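Local coordinates for protein sulfhydryl oxidase 1 (Homo sapiens, PDB 3LLK) that catalyses the FAD-dependent oxidation of thiols to disulfides, with molecular oxygen as the probable final electron acceptor, at residues E38-R41 / L42-L45; S68-E71 / W72-Q76. One frame throughout, in Å; residues are numbered along the deposited sequence.

Interaction 1 (E38-R41 / L42-L45); sequences EGQR and LVAL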
loop_
_atom_site.group_PDB
_atom_site.type_symbol
_atom_site.label_atom_id
_atom_site.label_comp_id
_atom_site.label_asym_id
_atom_site.label_seq_id
_atom_site.Cartn_x
_atom_site.Cartn_y
_atom_site.Cartn_z
ATOM N N GLU A 38 6.938 -18.355 9.186
ATOM C CA GLU A 38 6.561 -19.708 8.789
ATOM C C GLU A 38 5.087 -19.811 8.443
ATOM O O GLU A 38 4.327 -18.844 8.585
ATOM C CB GLU A 38 6.862 -20.676 9.935
ATOM C CG GLU A 38 5.976 -20.423 11.145
ATOM C CD GLU A 38 6.408 -21.191 12.384
ATOM O OE1 GLU A 38 6.700 -22.400 12.269
ATOM O OE2 GLU A 38 6.439 -20.578 13.475
ATOM N N GLY A 39 4.689 -21.003 8.002
ATOM C CA GLY A 39 3.305 -21.243 7.641
ATOM C C GLY A 39 2.765 -20.251 6.629
ATOM O O GLY A 39 3.473 -19.840 5.703
ATOM N N GLN A 40 1.511 -19.856 6.821
ATOM C CA GLN A 40 0.847 -18.916 5.931
ATOM C C GLN A 40 1.419 -17.505 5.988
ATOM O O GLN A 40 1.281 -16.740 5.035
ATOM C CB GLN A 40 -0.650 -18.890 6.233
ATOM C CG GLN A 40 -1.344 -20.160 5.800
ATOM C CD GLN A 40 -0.936 -20.570 4.395
ATOM O OE1 GLN A 40 -1.303 -19.922 3.409
ATOM N NE2 GLN A 40 -0.152 -21.642 4.299
ATOM N N ARG A 41 2.039 -17.149 7.106
ATOM C CA ARG A 41 2.645 -15.828 7.214
ATOM C C ARG A 41 3.788 -15.734 6.200
ATOM O O ARG A 41 3.938 -14.719 5.509
ATOM C CB ARG A 41 3.183 -15.583 8.629
ATOM C CG ARG A 41 4.119 -14.391 8.716
ATOM C CD ARG A 41 4.293 -13.878 10.143
ATOM N NE ARG A 41 3.052 -13.351 10.697
ATOM C CZ ARG A 41 2.260 -14.017 11.533
ATOM N NH1 ARG A 41 2.577 -15.246 11.920
ATOM N NH2 ARG A 41 1.155 -13.446 11.997
ATOM N N LEU A 42 4.592 -16.790 6.118
ATOM C CA LEU A 42 5.704 -16.816 5.180
ATOM C C LEU A 42 5.163 -16.831 3.755
ATOM O O LEU A 42 5.710 -16.173 2.879
ATOM C CB LEU A 42 6.600 -18.036 5.422
ATOM C CG LEU A 42 7.733 -18.244 4.403
ATOM C CD1 LEU A 42 8.603 -16.993 4.312
ATOM C CD2 LEU A 42 8.569 -19.460 4.803
ATOM N N VAL A 43 4.085 -17.576 3.526
ATOM C CA VAL A 43 3.483 -17.624 2.196
ATOM C C VAL A 43 3.003 -16.210 1.825
ATOM O O VAL A 43 3.226 -15.737 0.711
ATOM C CB VAL A 43 2.270 -18.596 2.157
ATOM C CG1 VAL A 43 1.621 -18.581 0.756
ATOM C CG2 VAL A 43 2.728 -20.014 2.512
ATOM N N ALA A 44 2.356 -15.540 2.772
ATOM C CA ALA A 44 1.854 -14.190 2.543
ATOM C C ALA A 44 3.006 -13.241 2.205
ATOM O O ALA A 44 2.883 -12.399 1.312
ATOM C CB ALA A 44 1.088 -13.694 3.783
ATOM N N LEU A 45 4.127 -13.384 2.911
ATOM C CA LEU A 45 5.293 -12.541 2.672
ATOM C C LEU A 45 5.832 -12.756 1.259
ATOM O O LEU A 45 6.145 -11.795 0.556
ATOM C CB LEU A 45 6.393 -12.841 3.690
ATOM C CG LEU A 45 7.738 -12.136 3.495
ATOM C CD1 LEU A 45 7.534 -10.635 3.371
ATOM C CD2 LEU A 45 8.648 -12.433 4.675
#
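The chain near the start of helix 39-55 shows how a helix settles into its bonding pattern. L42 N gives its main bond to E38 O at 3.2 Å, but arrives from above the carbonyl plane, 67° out of it; a weak second bond reaches G39 O. From the next residue on the pattern is regular: V43 N meets G39 O, and A44 N closes on Q40 O at 2.8 Å. L45 N to R41 O, at 2.9 Å, continues the series.

The side chains add a light contact along the surface. Q40 and V43 lie alongside each other, and the amide of Q40 rests against the valine, NE2 standing 3.8 Å from V43 CG2. A bend at chi2 turns the amide alongside the valine. The same CG2 sits beside the backbone N of V43, which brings it 3.3 Å from G39 O. CG of R41 lies anti to its N (chi1 166°), and the chain then bends at chi3 (-65°); its NE bonds to the carbonyl of Y160 on helix 150-161, while F34 makes a cation-pi contact with it. Amide-to-carbonyl bonds from i+4 to i, with an i, i+3 side-chain contact beside them, are the pattern of the opening turns of an alpha-helix.

Interaction 2 (S68-E71 / W72-Q76); sequences SVNE and WLKRQ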
loop_
_atom_site.group_PDB
_atom_site.type_symbol
_atom_site.label_atom_id
_atom_site.label_comp_id
_atom_site.label_asym_id
_atom_site.label_seq_id
_atom_site.Cartn_x
_atom_site.Cartn_y
_atom_site.Cartn_z
ATOM N N SER A 68 16.027 -9.206 -6.275
ATOM C CA SER A 68 17.027 -10.013 -5.570
ATOM C C SER A 68 16.443 -10.621 -4.291
ATOM O O SER A 68 16.735 -11.766 -3.955
ATOM C CB SER A 68 18.261 -9.164 -5.239
ATOM O OG SER A 68 19.264 -9.933 -4.596
ATOM N N VAL A 69 15.614 -9.860 -3.581
ATOM C CA VAL A 69 14.998 -10.370 -2.358
ATOM C C VAL A 69 13.951 -11.411 -2.733
ATOM O O VAL A 69 13.857 -12.459 -2.104
ATOM C CB VAL A 69 14.321 -9.246 -1.544
ATOM C CG1 VAL A 69 13.580 -9.841 -0.363
ATOM C CG2 VAL A 69 15.380 -8.246 -1.053
ATOM N N ASN A 70 13.178 -11.118 -3.776
ATOM C CA ASN A 70 12.143 -12.026 -4.249
ATOM C C ASN A 70 12.760 -13.389 -4.578
ATOM O O ASN A 70 12.258 -14.429 -4.144
ATOM C CB ASN A 70 11.468 -11.457 -5.500
ATOM C CG ASN A 70 10.217 -12.222 -5.886
ATOM O OD1 ASN A 70 9.862 -12.297 -7.061
ATOM N ND2 ASN A 70 9.535 -12.780 -4.899
ATOM N N GLU A 71 13.851 -13.372 -5.343
ATOM C CA GLU A 71 14.531 -14.606 -5.740
ATOM C C GLU A 71 15.142 -15.349 -4.553
ATOM O O GLU A 71 15.123 -16.581 -4.504
ATOM C CB GLU A 71 15.610 -14.302 -6.787
ATOM C CG GLU A 71 15.038 -13.929 -8.143
ATOM C CD GLU A 71 13.949 -14.895 -8.594
ATOM O OE1 GLU A 71 14.187 -16.123 -8.569
ATOM O OE2 GLU A 71 12.853 -14.431 -8.977
ATOM N N TRP A 72 15.679 -14.603 -3.594
ATOM C CA TRP A 72 16.251 -15.230 -2.412
ATOM C C TRP A 72 15.151 -16.001 -1.674
ATOM O O TRP A 72 15.364 -17.126 -1.220
ATOM C CB TRP A 72 16.839 -14.180 -1.475
ATOM C CG TRP A 72 17.436 -14.779 -0.244
ATOM C CD1 TRP A 72 18.687 -15.316 -0.114
ATOM C CD2 TRP A 72 16.799 -14.928 1.033
ATOM N NE1 TRP A 72 18.870 -15.785 1.165
ATOM C CE2 TRP A 72 17.726 -15.563 1.891
ATOM C CE3 TRP A 72 15.535 -14.590 1.535
ATOM C CZ2 TRP A 72 17.430 -15.868 3.227
ATOM C CZ3 TRP A 72 15.238 -14.894 2.866
ATOM C CH2 TRP A 72 16.183 -15.526 3.695
ATOM N N LEU A 73 13.981 -15.381 -1.547
ATOM C CA LEU A 73 12.844 -16.007 -0.872
ATOM C C LEU A 73 12.400 -17.267 -1.602
ATOM O O LEU A 73 12.143 -18.298 -0.974
ATOM C CB LEU A 73 11.661 -15.037 -0.790
ATOM C CG LEU A 73 11.735 -13.933 0.262
ATOM C CD1 LEU A 73 10.571 -12.962 0.088
ATOM C CD2 LEU A 73 11.702 -14.565 1.647
ATOM N N LYS A 74 12.301 -17.169 -2.926
ATOM C CA LYS A 74 11.885 -18.290 -3.756
ATOM C C LYS A 74 12.819 -19.486 -3.608
ATOM O O LYS A 74 12.388 -20.628 -3.723
ATOM C CB LYS A 74 11.808 -17.860 -5.226
ATOM C CG LYS A 74 10.578 -17.015 -5.553
ATOM C CD LYS A 74 10.703 -16.295 -6.889
ATOM C CE LYS A 74 10.863 -17.261 -8.047
ATOM N NZ LYS A 74 11.097 -16.545 -9.334
ATOM N N ARG A 75 14.095 -19.226 -3.342
ATOM C CA ARG A 75 15.062 -20.303 -3.176
ATOM C C ARG A 75 14.983 -21.009 -1.825
ATOM O O ARG A 75 15.302 -22.191 -1.731
ATOM C CB ARG A 75 16.483 -19.787 -3.398
ATOM C CG ARG A 75 16.871 -19.711 -4.854
ATOM C CD ARG A 75 18.247 -19.124 -4.995
ATOM N NE ARG A 75 18.264 -17.728 -4.574
ATOM C CZ ARG A 75 19.373 -17.037 -4.340
ATOM N NH1 ARG A 75 20.557 -17.617 -4.484
ATOM N NH2 ARG A 75 19.297 -15.770 -3.965
ATOM N N GLN A 76 14.566 -20.299 -0.780
ATOM C CA GLN A 76 14.457 -20.925 0.536
ATOM C C GLN A 76 13.378 -22.004 0.477
ATOM O O GLN A 76 12.185 -21.704 0.519
ATOM C CB GLN A 76 14.088 -19.896 1.610
ATOM C CG GLN A 76 14.997 -18.680 1.663
ATOM C CD GLN A 76 16.462 -19.044 1.560
ATOM O OE1 GLN A 76 16.959 -19.886 2.309
ATOM N NE2 GLN A 76 17.166 -18.412 0.626
#
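E71 and K74 form a salt bridge on the last turns of helix 60-75, their side chains alongside and pointing the same way. K74 NZ lies 2.8 Å from E71 OE2, on that oxygen's syn lone pair, and makes a weaker bond of 3.2 Å to OE1, spanning the carboxylate. The glutamate reaches it by bending at chi2 (-47°), the lysine at chi3 (61°). An alanine in place of E71 would remove the carboxylate, and the ammonium of K74 is likely to lose its mate here and be freer to swing.

Backbone acceptors are taken in helical order: S68 O by W72 N, V69 O by L73 N at 3.0 Å, and N70 O by K74 N. E71 O accepts from R75 N at 3.1 Å and, weakly, from R75 NE at 3.3 Å; the carbonyl lies at the edge of the guanidinium, near its plane. W72 O is engaged by the side chain of Q76, whose NE2 donates at 2.9 Å, and weakly by the amides of R75 and Q76. That NE2 also stands 3.1 Å above one face of the W72 ring, toward its rim. Beyond these residues, S68 OG bonds weakly to R93, and F85 meets the W72 ring at about 60°. Q76 is the first residue to leave helical angles, and its side chain returns to W72 O in the last turn: a helix C-terminus.

In the fold
Interactions 1 and 2 sit at the beginning and the end of two successive helices, 39-55 and 60-75, their centres about 14 Å apart and their nearest atoms about 5 Å apart without touching. Both are partly buried. In interaction 1 the buried residues are aliphatic and polar side chains contribute little between its segments; interaction 2 joins a buried inner face to a charged outer one. The helices themselves meet through N70 and L73 against V49. Strand 80-82 ties the two sites together, since I81 touches L42 as well as W72 and Q76. Their further neighbours differ: 38-45 leans on helix 150-161 and 68-76 on helix 83-92.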